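Local coordinates for esterase (Alcaligenes sp., PDB 1QLW), which hydrolyses carboxylic esters and belongs to the alpha/beta hydrolase family, with two copies of the chain in its assembly, at residues Arg26-Glu31 and Val45-Met50; Ile102-Arg107 and Asn184-Asn189; Asp83-Trp88 and Gln159-Ala164; Gly75-Thr80 and Met299-Arg304. All blocks are in the same frame, centred on the assembly; numbering follows the deposited sequence.

Interaction 1 (Arg26-Glu31 and Val45-Met50); sequences RDVTSE and VTVDQM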
loop_
_atom_site.group_PDB
_atom_site.type_symbol
_atom_site.label_atom_id
_atom_site.label_comp_id
_atom_site.label_asym_id
_atom_site.label_seq_id
_atom_site.Cartn_x
_atom_site.Cartn_y
_atom_site.Cartn_z
ATOM N N ARG A 26 11.876 -12.867 -5.761
ATOM C CA ARG A 26 12.316 -14.103 -6.393
ATOM C C ARG A 26 11.212 -14.535 -7.354
ATOM O O ARG A 26 10.028 -14.281 -7.111
ATOM C CB ARG A 26 12.577 -15.187 -5.339
ATOM C CG ARG A 26 11.412 -15.707 -4.542
ATOM C CD ARG A 26 11.811 -16.691 -3.427
ATOM N NE ARG A 26 10.624 -17.076 -2.660
ATOM C CZ ARG A 26 9.863 -18.136 -2.829
ATOM N NH1 ARG A 26 10.216 -19.023 -3.755
ATOM N NH2 ARG A 26 8.747 -18.305 -2.134
ATOM N N ASP A 27 11.606 -15.191 -8.448
ATOM C CA ASP A 27 10.637 -15.684 -9.416
ATOM C C ASP A 27 10.255 -17.116 -9.070
ATOM O O ASP A 27 11.095 -17.956 -8.729
ATOM C CB ASP A 27 11.177 -15.529 -10.845
ATOM C CG ASP A 27 11.075 -14.066 -11.299
ATOM O OD1 ASP A 27 10.632 -13.199 -10.511
ATOM O OD2 ASP A 27 11.452 -13.777 -12.453
ATOM N N VAL A 28 8.967 -17.396 -9.113
ATOM C CA VAL A 28 8.365 -18.676 -8.796
ATOM C C VAL A 28 7.564 -19.143 -10.010
ATOM O O VAL A 28 6.733 -18.390 -10.518
ATOM C CB VAL A 28 7.395 -18.556 -7.587
ATOM C CG1 VAL A 28 6.555 -19.812 -7.385
ATOM C CG2 VAL A 28 8.163 -18.260 -6.304
ATOM N N THR A 29 7.789 -20.380 -10.428
ATOM C CA THR A 29 6.972 -20.972 -11.483
ATOM C C THR A 29 5.843 -21.741 -10.811
ATOM O O THR A 29 6.109 -22.625 -9.980
ATOM C CB THR A 29 7.794 -21.933 -12.362
ATOM O OG1 THR A 29 8.884 -21.194 -12.918
ATOM C CG2 THR A 29 6.963 -22.555 -13.469
ATOM N N SER A 30 4.620 -21.404 -11.128
ATOM C CA SER A 30 3.459 -21.994 -10.490
ATOM C C SER A 30 2.557 -22.654 -11.516
ATOM O O SER A 30 2.517 -22.264 -12.684
ATOM C CB SER A 30 2.648 -20.863 -9.838
ATOM O OG SER A 30 1.452 -21.388 -9.289
ATOM N N GLU A 31 1.827 -23.657 -11.062
ATOM C CA GLU A 31 0.837 -24.362 -11.844
ATOM C C GLU A 31 -0.574 -23.976 -11.433
ATOM O O GLU A 31 -1.524 -24.439 -12.083
ATOM C CB GLU A 31 0.982 -25.882 -11.689
ATOM C CG GLU A 31 2.381 -26.409 -11.951
ATOM C CD GLU A 31 3.038 -25.878 -13.206
ATOM O OE1 GLU A 31 2.322 -25.819 -14.221
ATOM O OE2 GLU A 31 4.228 -25.520 -13.180
ATOM N N VAL A 45 5.621 -15.852 -11.391
ATOM C CA VAL A 45 5.315 -14.649 -10.625
ATOM C C VAL A 45 6.548 -14.252 -9.815
ATOM O O VAL A 45 7.336 -15.100 -9.418
ATOM C CB VAL A 45 4.075 -14.756 -9.718
ATOM C CG1 VAL A 45 2.807 -14.851 -10.571
ATOM C CG2 VAL A 45 4.201 -15.933 -8.758
ATOM N N THR A 46 6.607 -12.970 -9.466
ATOM C CA THR A 46 7.638 -12.468 -8.544
ATOM C C THR A 46 7.006 -12.316 -7.174
ATOM O O THR A 46 5.959 -11.670 -7.035
ATOM C CB THR A 46 8.163 -11.116 -9.039
ATOM O OG1 THR A 46 8.640 -11.267 -10.384
ATOM C CG2 THR A 46 9.290 -10.604 -8.156
ATOM N N VAL A 47 7.662 -12.869 -6.157
ATOM C CA VAL A 47 7.179 -12.797 -4.775
ATOM C C VAL A 47 8.345 -12.434 -3.853
ATOM O O VAL A 47 9.506 -12.511 -4.248
ATOM C CB VAL A 47 6.491 -14.075 -4.291
ATOM C CG1 VAL A 47 5.274 -14.426 -5.133
ATOM C CG2 VAL A 47 7.497 -15.203 -4.300
ATOM N N ASP A 48 8.031 -11.962 -2.660
ATOM C CA ASP A 48 8.966 -11.572 -1.606
ATOM C C ASP A 48 9.583 -10.182 -1.768
ATOM O O ASP A 48 10.261 -9.725 -0.843
ATOM C CB ASP A 48 10.064 -12.598 -1.366
ATOM C CG ASP A 48 9.600 -13.925 -0.793
ATOM O OD1 ASP A 48 8.481 -14.022 -0.267
ATOM O OD2 ASP A 48 10.397 -14.877 -0.921
ATOM N N GLN A 49 9.300 -9.488 -2.861
ATOM C CA GLN A 49 9.762 -8.130 -3.055
ATOM C C GLN A 49 9.119 -7.200 -2.019
ATOM O O GLN A 49 8.017 -7.437 -1.524
ATOM C CB GLN A 49 9.417 -7.644 -4.474
ATOM C CG GLN A 49 7.925 -7.575 -4.809
ATOM C CD GLN A 49 7.406 -8.856 -5.402
ATOM O OE1 GLN A 49 7.878 -9.938 -5.098
ATOM N NE2 GLN A 49 6.457 -8.808 -6.326
ATOM N N MET A 50 9.788 -6.073 -1.776
ATOM C CA MET A 50 9.371 -5.104 -0.755
ATOM C C MET A 50 9.076 -3.752 -1.399
ATOM O O MET A 50 9.980 -3.152 -2.017
ATOM C CB MET A 50 10.494 -4.970 0.284
ATOM C CG MET A 50 10.237 -3.928 1.360
ATOM S SD MET A 50 11.575 -3.886 2.572
ATOM C CE MET A 50 12.832 -2.960 1.679
HETATM O O HOH W 1 8.365 -16.607 0.757
#

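Interaction 2 (Ile102-Arg107 and Asn184-Asn189); sequences IDQSGR and NPTVAN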
loop_
_atom_site.group_PDB
_atom_site.type_symbol
_atom_site.label_atom_id
_atom_site.label_comp_id
_atom_site.label_asym_id
_atom_site.label_seq_id
_atom_site.Cartn_x
_atom_site.Cartn_y
_atom_site.Cartn_z
ATOM N N ILE A 102 8.226 1.431 4.039
ATOM C CA ILE A 102 8.048 0.156 3.362
ATOM C C ILE A 102 6.709 -0.490 3.681
ATOM O O ILE A 102 6.061 -0.181 4.680
ATOM C CB ILE A 102 9.198 -0.826 3.681
ATOM C CG1 ILE A 102 9.157 -1.367 5.105
ATOM C CG2 ILE A 102 10.541 -0.162 3.392
ATOM C CD1 ILE A 102 9.384 -2.808 5.324
ATOM N N ASP A 103 6.318 -1.420 2.794
ATOM C CA ASP A 103 5.412 -2.497 3.181
ATOM C C ASP A 103 6.275 -3.767 3.229
ATOM O O ASP A 103 6.988 -4.065 2.274
ATOM C CB ASP A 103 4.237 -2.721 2.236
ATOM C CG ASP A 103 3.162 -1.649 2.359
ATOM O OD1 ASP A 103 3.151 -0.917 3.385
ATOM O OD2 ASP A 103 2.268 -1.599 1.477
ATOM N N GLN A 104 6.204 -4.475 4.359
ATOM C CA GLN A 104 6.963 -5.709 4.485
ATOM C C GLN A 104 6.682 -6.657 3.326
ATOM O O GLN A 104 5.584 -6.653 2.759
ATOM C CB GLN A 104 6.578 -6.471 5.746
ATOM C CG GLN A 104 7.166 -5.971 7.051
ATOM C CD GLN A 104 6.879 -6.925 8.188
ATOM O OE1 GLN A 104 6.984 -8.153 8.012
ATOM N NE2 GLN A 104 6.506 -6.411 9.345
ATOM N N SER A 105 7.654 -7.504 3.027
ATOM C CA SER A 105 7.396 -8.604 2.101
ATOM C C SER A 105 6.115 -9.315 2.531
ATOM O O SER A 105 5.891 -9.570 3.719
ATOM C CB SER A 105 8.569 -9.571 2.152
ATOM O OG SER A 105 9.766 -8.975 1.704
ATOM N N GLY A 106 5.262 -9.629 1.563
ATOM C CA GLY A 106 4.039 -10.350 1.833
ATOM C C GLY A 106 2.990 -9.574 2.602
ATOM O O GLY A 106 2.135 -10.202 3.229
ATOM N N ARG A 107 3.033 -8.256 2.544
ATOM C CA ARG A 107 2.087 -7.393 3.236
ATOM C C ARG A 107 1.787 -6.195 2.331
ATOM O O ARG A 107 2.658 -5.708 1.631
ATOM C CB ARG A 107 2.662 -6.886 4.571
ATOM C CG ARG A 107 1.665 -6.283 5.535
ATOM C CD ARG A 107 0.899 -7.286 6.387
ATOM N NE ARG A 107 1.806 -8.167 7.121
ATOM C CZ ARG A 107 2.531 -7.802 8.176
ATOM N NH1 ARG A 107 2.333 -6.608 8.717
ATOM N NH2 ARG A 107 3.453 -8.623 8.640
ATOM N N ASN A 184 12.402 -13.213 8.180
ATOM C CA ASN A 184 11.437 -12.821 7.151
ATOM C C ASN A 184 12.191 -12.236 5.976
ATOM O O ASN A 184 13.216 -11.583 6.149
ATOM C CB ASN A 184 10.505 -11.784 7.800
ATOM C CG ASN A 184 9.364 -11.391 6.882
ATOM O OD1 ASN A 184 8.298 -12.052 6.894
ATOM N ND2 ASN A 184 9.572 -10.379 6.108
ATOM N N PRO A 185 11.689 -12.388 4.755
ATOM C CA PRO A 185 12.328 -11.819 3.571
ATOM C C PRO A 185 12.560 -10.326 3.630
ATOM O O PRO A 185 13.470 -9.789 2.965
ATOM C CB PRO A 185 11.402 -12.224 2.418
ATOM C CG PRO A 185 10.811 -13.520 2.882
ATOM C CD PRO A 185 10.565 -13.268 4.352
ATOM N N THR A 186 11.791 -9.593 4.448
ATOM C CA THR A 186 12.039 -8.170 4.635
ATOM C C THR A 186 13.469 -7.917 5.089
ATOM O O THR A 186 14.056 -6.893 4.747
ATOM C CB THR A 186 11.040 -7.590 5.653
ATOM O OG1 THR A 186 9.694 -7.820 5.220
ATOM C CG2 THR A 186 11.227 -6.112 5.851
ATOM N N VAL A 187 14.018 -8.791 5.925
ATOM C CA VAL A 187 15.362 -8.592 6.473
ATOM C C VAL A 187 16.412 -8.456 5.398
ATOM O O VAL A 187 17.197 -7.491 5.406
ATOM C CB VAL A 187 15.666 -9.751 7.443
ATOM C CG1 VAL A 187 17.140 -9.745 7.845
ATOM C CG2 VAL A 187 14.774 -9.634 8.681
ATOM N N ALA A 188 16.470 -9.403 4.444
ATOM C CA ALA A 188 17.433 -9.288 3.368
ATOM C C ALA A 188 17.155 -8.066 2.500
ATOM O O ALA A 188 18.069 -7.422 1.995
ATOM C CB ALA A 188 17.407 -10.529 2.499
ATOM N N ASN A 189 15.880 -7.748 2.283
ATOM C CA ASN A 189 15.532 -6.575 1.486
ATOM C C ASN A 189 15.971 -5.284 2.157
ATOM O O ASN A 189 16.377 -4.343 1.467
ATOM C CB ASN A 189 14.038 -6.575 1.180
ATOM C CG ASN A 189 13.687 -7.661 0.177
ATOM O OD1 ASN A 189 14.491 -7.987 -0.687
ATOM N ND2 ASN A 189 12.481 -8.186 0.303
#

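Interaction 3 (Asp83-Trp88 and Gln159-Ala164); sequences DGRMGW and QFPVQA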
loop_
_atom_site.group_PDB
_atom_site.type_symbol
_atom_site.label_atom_id
_atom_site.label_comp_id
_atom_site.label_asym_id
_atom_site.label_seq_id
_atom_site.Cartn_x
_atom_site.Cartn_y
_atom_site.Cartn_z
ATOM N N ASP A 83 -6.881 9.441 13.985
ATOM C CA ASP A 83 -7.693 10.604 14.280
ATOM C C ASP A 83 -7.343 11.828 13.453
ATOM O O ASP A 83 -7.833 12.926 13.751
ATOM C CB ASP A 83 -7.692 10.932 15.768
ATOM C CG ASP A 83 -6.330 11.314 16.301
ATOM O OD1 ASP A 83 -5.319 10.684 15.924
ATOM O OD2 ASP A 83 -6.278 12.253 17.127
ATOM N N GLY A 84 -6.545 11.676 12.407
ATOM C CA GLY A 84 -6.350 12.731 11.431
ATOM C C GLY A 84 -5.172 13.645 11.639
ATOM O O GLY A 84 -5.073 14.659 10.933
ATOM N N ARG A 85 -4.275 13.341 12.556
ATOM C CA ARG A 85 -3.144 14.198 12.849
ATOM C C ARG A 85 -1.915 13.775 12.045
ATOM O O ARG A 85 -1.800 12.686 11.497
ATOM C CB ARG A 85 -2.831 14.154 14.350
ATOM C CG ARG A 85 -3.908 14.813 15.198
ATOM C CD ARG A 85 -3.577 14.722 16.678
ATOM N NE ARG A 85 -3.716 13.338 17.142
ATOM C CZ ARG A 85 -2.706 12.523 17.409
ATOM N NH1 ARG A 85 -1.445 12.921 17.466
ATOM N NH2 ARG A 85 -3.008 11.257 17.685
ATOM N N MET A 86 -0.935 14.666 12.046
ATOM C CA MET A 86 0.342 14.413 11.404
ATOM C C MET A 86 1.005 13.177 12.022
ATOM O O MET A 86 1.079 13.013 13.246
ATOM C CB MET A 86 1.247 15.639 11.634
ATOM C CG MET A 86 2.526 15.582 10.822
ATOM S SD MET A 86 3.576 17.014 11.105
ATOM C CE MET A 86 2.544 18.325 10.439
ATOM N N GLY A 87 1.487 12.322 11.146
ATOM C CA GLY A 87 2.213 11.129 11.569
ATOM C C GLY A 87 3.720 11.390 11.532
ATOM O O GLY A 87 4.219 12.447 11.148
ATOM N N TRP A 88 4.454 10.334 11.895
ATOM C CA TRP A 88 5.900 10.441 11.930
ATOM C C TRP A 88 6.504 10.578 10.548
ATOM O O TRP A 88 7.540 11.245 10.415
ATOM C CB TRP A 88 6.539 9.265 12.654
ATOM C CG TRP A 88 6.418 9.288 14.144
ATOM C CD1 TRP A 88 5.733 10.165 14.938
ATOM C CD2 TRP A 88 7.007 8.337 15.034
ATOM N NE1 TRP A 88 5.859 9.823 16.261
ATOM C CE2 TRP A 88 6.662 8.707 16.348
ATOM C CE3 TRP A 88 7.825 7.210 14.855
ATOM C CZ2 TRP A 88 7.062 7.983 17.467
ATOM C CZ3 TRP A 88 8.217 6.500 15.980
ATOM C CH2 TRP A 88 7.836 6.890 17.269
ATOM N N GLN A 159 -2.598 7.672 26.030
ATOM C CA GLN A 159 -2.316 8.641 24.974
ATOM C C GLN A 159 -2.939 8.233 23.639
ATOM O O GLN A 159 -2.949 9.051 22.718
ATOM C CB GLN A 159 -0.810 8.802 24.789
ATOM C CG GLN A 159 -0.087 9.432 25.960
ATOM C CD GLN A 159 -0.146 10.930 26.020
ATOM O OE1 GLN A 159 -0.719 11.585 25.142
ATOM N NE2 GLN A 159 0.555 11.462 27.013
ATOM N N PHE A 160 -3.421 7.005 23.504
ATOM C CA PHE A 160 -3.956 6.646 22.190
ATOM C C PHE A 160 -5.298 7.314 21.996
ATOM O O PHE A 160 -6.106 7.341 22.930
ATOM C CB PHE A 160 -4.133 5.109 22.068
ATOM C CG PHE A 160 -4.470 4.779 20.639
ATOM C CD1 PHE A 160 -3.466 4.678 19.677
ATOM C CD2 PHE A 160 -5.775 4.614 20.235
ATOM C CE1 PHE A 160 -3.792 4.445 18.345
ATOM C CE2 PHE A 160 -6.113 4.401 18.904
ATOM C CZ PHE A 160 -5.107 4.319 17.967
ATOM N N PRO A 161 -5.586 7.834 20.797
ATOM C CA PRO A 161 -6.882 8.459 20.517
ATOM C C PRO A 161 -7.952 7.374 20.335
ATOM O O PRO A 161 -8.385 7.061 19.218
ATOM C CB PRO A 161 -6.639 9.232 19.235
ATOM C CG PRO A 161 -5.595 8.415 18.523
ATOM C CD PRO A 161 -4.683 7.937 19.638
ATOM N N VAL A 162 -8.421 6.816 21.457
ATOM C CA VAL A 162 -9.365 5.716 21.431
ATOM C C VAL A 162 -10.698 6.093 20.827
ATOM O O VAL A 162 -11.406 5.209 20.333
ATOM C CB VAL A 162 -9.552 5.043 22.808
ATOM C CG1 VAL A 162 -8.297 4.311 23.266
ATOM C CG2 VAL A 162 -9.997 6.069 23.828
ATOM N N GLN A 163 -11.044 7.378 20.755
ATOM C CA GLN A 163 -12.228 7.799 20.016
ATOM C C GLN A 163 -12.146 7.449 18.539
ATOM O O GLN A 163 -13.185 7.389 17.872
ATOM C CB GLN A 163 -12.484 9.291 20.189
ATOM C CG GLN A 163 -11.613 10.244 19.425
ATOM C CD GLN A 163 -10.232 10.538 19.927
ATOM O OE1 GLN A 163 -9.726 9.919 20.862
ATOM N NE2 GLN A 163 -9.573 11.514 19.302
ATOM N N ALA A 164 -10.950 7.232 18.025
ATOM C CA ALA A 164 -10.709 6.878 16.635
ATOM C C ALA A 164 -10.349 5.413 16.490
ATOM O O ALA A 164 -9.697 5.011 15.524
ATOM C CB ALA A 164 -9.627 7.777 16.042
HETATM O O HOH W 2 -7.009 12.880 19.744
#

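Interaction 4 (Gly75-Thr80 and Met299-Arg304); sequences GMTWET and MMMQDR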
loop_
_atom_site.group_PDB
_atom_site.type_symbol
_atom_site.label_atom_id
_atom_site.label_comp_id
_atom_site.label_asym_id
_atom_site.label_seq_id
_atom_site.Cartn_x
_atom_site.Cartn_y
_atom_site.Cartn_z
ATOM N N GLY A 75 2.581 0.143 5.961
ATOM C CA GLY A 75 3.264 1.424 6.100
ATOM C C GLY A 75 2.332 2.563 6.440
ATOM O O GLY A 75 2.789 3.630 6.884
ATOM N N MET A 76 1.010 2.379 6.278
ATOM C CA MET A 76 0.027 3.312 6.822
ATOM C C MET A 76 0.287 3.614 8.286
ATOM O O MET A 76 -0.079 4.715 8.738
ATOM C CB MET A 76 -1.368 2.700 6.649
ATOM C CG MET A 76 -2.495 3.474 7.297
ATOM S SD MET A 76 -2.778 5.080 6.521
ATOM C CE MET A 76 -3.974 5.800 7.640
ATOM N N THR A 77 0.892 2.719 9.048
ATOM C CA THR A 77 1.234 2.932 10.449
ATOM C C THR A 77 1.771 4.348 10.666
ATOM O O THR A 77 1.436 4.961 11.688
ATOM C CB THR A 77 2.341 1.941 10.865
ATOM O OG1 THR A 77 1.830 0.607 10.903
ATOM C CG2 THR A 77 2.908 2.250 12.251
ATOM N N TRP A 78 2.651 4.790 9.783
ATOM C CA TRP A 78 3.423 6.003 9.942
ATOM C C TRP A 78 2.824 7.231 9.297
ATOM O O TRP A 78 3.413 8.312 9.383
ATOM C CB TRP A 78 4.827 5.778 9.359
ATOM C CG TRP A 78 5.457 4.472 9.741
ATOM C CD1 TRP A 78 5.569 3.365 8.944
ATOM C CD2 TRP A 78 6.034 4.124 11.004
ATOM N NE1 TRP A 78 6.180 2.350 9.626
ATOM C CE2 TRP A 78 6.477 2.786 10.892
ATOM C CE3 TRP A 78 6.226 4.800 12.213
ATOM C CZ2 TRP A 78 7.108 2.131 11.950
ATOM C CZ3 TRP A 78 6.845 4.147 13.253
ATOM C CH2 TRP A 78 7.292 2.829 13.115
ATOM N N GLU A 79 1.721 7.046 8.565
ATOM C CA GLU A 79 1.081 8.114 7.793
ATOM C C GLU A 79 0.145 8.888 8.696
ATOM O O GLU A 79 0.356 8.915 9.918
ATOM C CB GLU A 79 0.440 7.482 6.538
ATOM C CG GLU A 79 1.510 6.855 5.637
ATOM C CD GLU A 79 1.010 6.253 4.352
ATOM O OE1 GLU A 79 -0.217 6.108 4.155
ATOM O OE2 GLU A 79 1.863 5.845 3.530
ATOM N N THR A 80 -0.891 9.546 8.197
ATOM C CA THR A 80 -1.810 10.275 9.063
ATOM C C THR A 80 -2.307 9.352 10.165
ATOM O O THR A 80 -2.663 8.201 9.909
ATOM C CB THR A 80 -3.011 10.724 8.232
ATOM O OG1 THR A 80 -2.534 11.353 7.031
ATOM C CG2 THR A 80 -3.964 11.608 9.001
ATOM N N MET A 299 1.117 1.748 20.141
ATOM C CA MET A 299 1.009 2.517 18.914
ATOM C C MET A 299 1.453 3.955 19.150
ATOM O O MET A 299 0.787 4.918 18.741
ATOM C CB MET A 299 -0.421 2.449 18.379
ATOM C CG MET A 299 -0.896 1.055 18.042
ATOM S SD MET A 299 0.043 0.197 16.790
ATOM C CE MET A 299 -0.172 1.271 15.377
ATOM N N MET A 300 2.634 4.120 19.752
ATOM C CA MET A 300 3.038 5.447 20.234
ATOM C C MET A 300 3.266 6.447 19.104
ATOM O O MET A 300 3.177 7.655 19.329
ATOM C CB MET A 300 4.245 5.345 21.151
ATOM C CG MET A 300 5.502 4.890 20.429
ATOM S SD MET A 300 6.919 4.783 21.564
ATOM C CE MET A 300 6.404 3.357 22.540
ATOM N N MET A 301 3.561 5.974 17.893
ATOM C CA MET A 301 3.683 6.841 16.730
ATOM C C MET A 301 2.345 7.439 16.309
ATOM O O MET A 301 2.310 8.397 15.534
ATOM C CB MET A 301 4.344 6.130 15.553
ATOM C CG MET A 301 3.539 5.042 14.864
ATOM S SD MET A 301 3.140 3.582 15.856
ATOM C CE MET A 301 4.807 2.891 16.028
ATOM N N GLN A 302 1.234 6.920 16.830
ATOM C CA GLN A 302 -0.108 7.402 16.562
ATOM C C GLN A 302 -0.751 8.097 17.772
ATOM O O GLN A 302 -1.861 8.633 17.662
ATOM C CB GLN A 302 -1.036 6.246 16.144
ATOM C CG GLN A 302 -0.579 5.594 14.843
ATOM C CD GLN A 302 -1.425 4.413 14.430
ATOM O OE1 GLN A 302 -2.363 4.023 15.119
ATOM N NE2 GLN A 302 -1.050 3.848 13.286
ATOM N N ASP A 303 -0.085 8.056 18.918
ATOM C CA ASP A 303 -0.611 8.588 20.158
ATOM C C ASP A 303 -0.750 10.103 20.095
ATOM O O ASP A 303 -0.194 10.783 19.226
ATOM C CB ASP A 303 0.284 8.138 21.316
ATOM C CG ASP A 303 0.059 6.726 21.843
ATOM O OD1 ASP A 303 -0.919 6.077 21.447
ATOM O OD2 ASP A 303 0.918 6.317 22.667
ATOM N N ARG A 304 -1.491 10.675 21.053
ATOM C CA ARG A 304 -1.754 12.107 21.063
ATOM C C ARG A 304 -0.486 12.930 21.250
ATOM O O ARG A 304 -0.423 14.075 20.807
ATOM C CB ARG A 304 -2.814 12.431 22.112
ATOM C CG ARG A 304 -4.196 11.917 21.736
ATOM C CD ARG A 304 -5.247 12.313 22.770
ATOM N NE ARG A 304 -4.994 11.773 24.091
ATOM C CZ ARG A 304 -4.450 12.356 25.146
ATOM N NH1 ARG A 304 -4.059 13.624 25.121
ATOM N NH2 ARG A 304 -4.326 11.657 26.265
#

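Interaction 1 (Arg26-Glu31 and Val45-Met50)
The guanidinium of R26 has V47 CG2 against one face, 3.7 Å above its plane and offset toward the rim, and D48 at its edge. There R26 NE donates to D48 OD2 at 2.8 Å, a salt bridge lying exactly in the guanidinium plane. The carboxylate is turned 45° from that plane, and NE meets OD2 from above the plane of the carboxylate. R26 gets there because CG sits between its backbone N and carbonyl carbon (chi1 66°) and the chain then runs extended to NE. A water accepts a weak hydrogen bond from R26 NH2 and donates to D48 OD1 at 2.8 Å. Beneath, strands 26-30 and 43-57 pair antiparallel: R26 with V47 and V28 with V45 are hydrogen-bonded pairs, and D27 with T46 is a non-hydrogen-bonded pair between them. V28 CG2 meets V47 CG2 at 3.7 Å on the face that carries R26. On the other face T46 OG1 donates to D27 OD1 at 2.8 Å, on the syn side of the carboxylate but 32° out of its plane. H138 of the second subunit also bonds to T46 OG1, and W169 of that subunit packs on T46. With alanine at this position, D27 OD1 would probably lose its hydroxyl donor and H138 of the second subunit its partner. The ribbon therefore joins two kinds of chemistry: an ion pair with a water beside it on the valine face, and on the threonine face a hydroxyl shared between a carboxylate and the neighbouring chain.

Interaction 2 (Ile102-Arg107 and Asn184-Asn189)
S105 and N189 reach for one backbone oxygen, D48 O, which accepts hydrogen bonds from S105 OG and N189 ND2. The two donors come from different parts of the fold, the turn after strand 99-103 and the first turns of helix 185-197, and meet at D48, within the span 43-57. Directly between the two segments the sound polar bond is S105 N to T186 OG1, 3.0 Å long and bent to 142° at the hydrogen. T186 OG1 lies beside its own backbone N (chi1 -57°), which turns the hydroxyl to the backbone of S105 while the methyl, the other branch, meets I102. Q104 CB presses on the same hydroxyl at 3.4 Å, its chain crossing T186 at about a right angle. Beyond, Q104 runs extended, and its amide is held by Y211 through OE1 and by Q207 through NE2. The apolar part is small: I102 CD1 touches T186 CG2 at 3.8 Å, and S105 CB lies 3.9 Å from P185 CB. M50 packs against both I102 and N189, and Y211 packs against T186 from helix 211-218. S105 and G106 are the central residues of a type II beta turn from Q104 to R107, and the positive phi of G106 (69°) suits its third position. The sequence from D103 to S110 follows the D-x-x-G-x-G-x-S pattern frequent in alpha/beta hydrolases just past a central strand, and here that loop is pinned to the start of a helix from much later in the chain.

Interaction 3 (Asp83-Trp88 and Gln159-Ala164)
D83 rests on P161, the centre of an inverse gamma turn that leads through the short 3-10 segment 162-163 to A164, the N-cap position of helix 165-171. The tight part is apolar on the side of the second segment. The D83 side chain crosses P161 at about a right angle, with D83 OD1 3.5 Å from P161 CG and D83 CG 3.6 Å from P161 CB. Next to it, D83 CB meets A164 CB at 3.7 Å. R85 touches the same proline at the edge of its guanidinium, NH2 coming within 3.9 Å of P161 CG. This arginine also fixes how the carboxylate is turned: R85 NE donates to D83 OD2 at 2.8 Å and 168°, on the syn side, while NH2 adds a weak bond to OD1. T81 OG1 gives OD1 a further partner. The chain of R85 bends at chi3 (-71°), turning the guanidinium back to D83, two residues earlier. Its terminal nitrogens continue to the carbonyls of Q302 and D303, so the ion pair is tied to the loop before helix 306-319. On the loose side Q163 is exposed and makes no direct bond across. Its CG lies between the backbone N and the carbonyl carbon and the chain bends at chi2, which brings the amide back toward D83 with its plane nearly perpendicular, 84°, to the carboxylate. A water bridges the two, donating to D83 OD2 at 2.8 Å and accepting from Q163 NE2 at 2.9 Å.

Interaction 4 (Gly75-Thr80 and Met299-Arg304)
M301 crosses W78 obliquely, its bent chain passing CE3, CZ3 and CH2 of W78. M301 SD stands 5.2 Å from the centroid of the six-membered ring and 33° off its normal, an oblique Met-aromatic contact. Bends at chi2 and chi3 bring the terminal methyl back to the ring, CE reaching W78 CZ3 at 3.7 Å. T77 CG2 lies over the centre of the indole on the same side, 3.8 Å above the plane, and also meets M301 SD at 3.9 Å. H205, on strand 200-205, packs on both W78 and M301. Beside this group Q302, extended beyond CG, sends NE2 to T77 O at 3.2 Å. The bond is nearly straight, 178°, uses a lone pair in the carbonyl plane and lies in the plane of the amide. A leucine in its place would probably leave the buried T77 O without its amide donor. The join between the loop after strand 65-68, ahead of helix 88-94, and the loop ahead of helix 306-319 is thus mostly apolar, thioether and methyl against indole, with one well-aimed amide meeting the polarity of a buried backbone carbonyl.

In the fold
From the N terminus, interaction 1 closes first, a short loop between strands 26-30 and 43-57. Interaction 4 opens next, at 75-80, and closes only at 299-304, so its long loop encloses the other two. Within it, interactions 3 and 2 cross: 83-88 precedes 102-107, and 159-164 precedes 184-189. Interactions 1 and 2 meet at D48, linking the strand pair that reaches away from the body to helix 185-197 and the neighbouring strand 99-103. D103 bonds to the backbone of G75, joining interactions 2 and 4. Interactions 3 and 4, centres about 7 Å apart, tie the loops before helices 88-94, 165-171 and 306-319 together through R85-Q302 and Q159-R304.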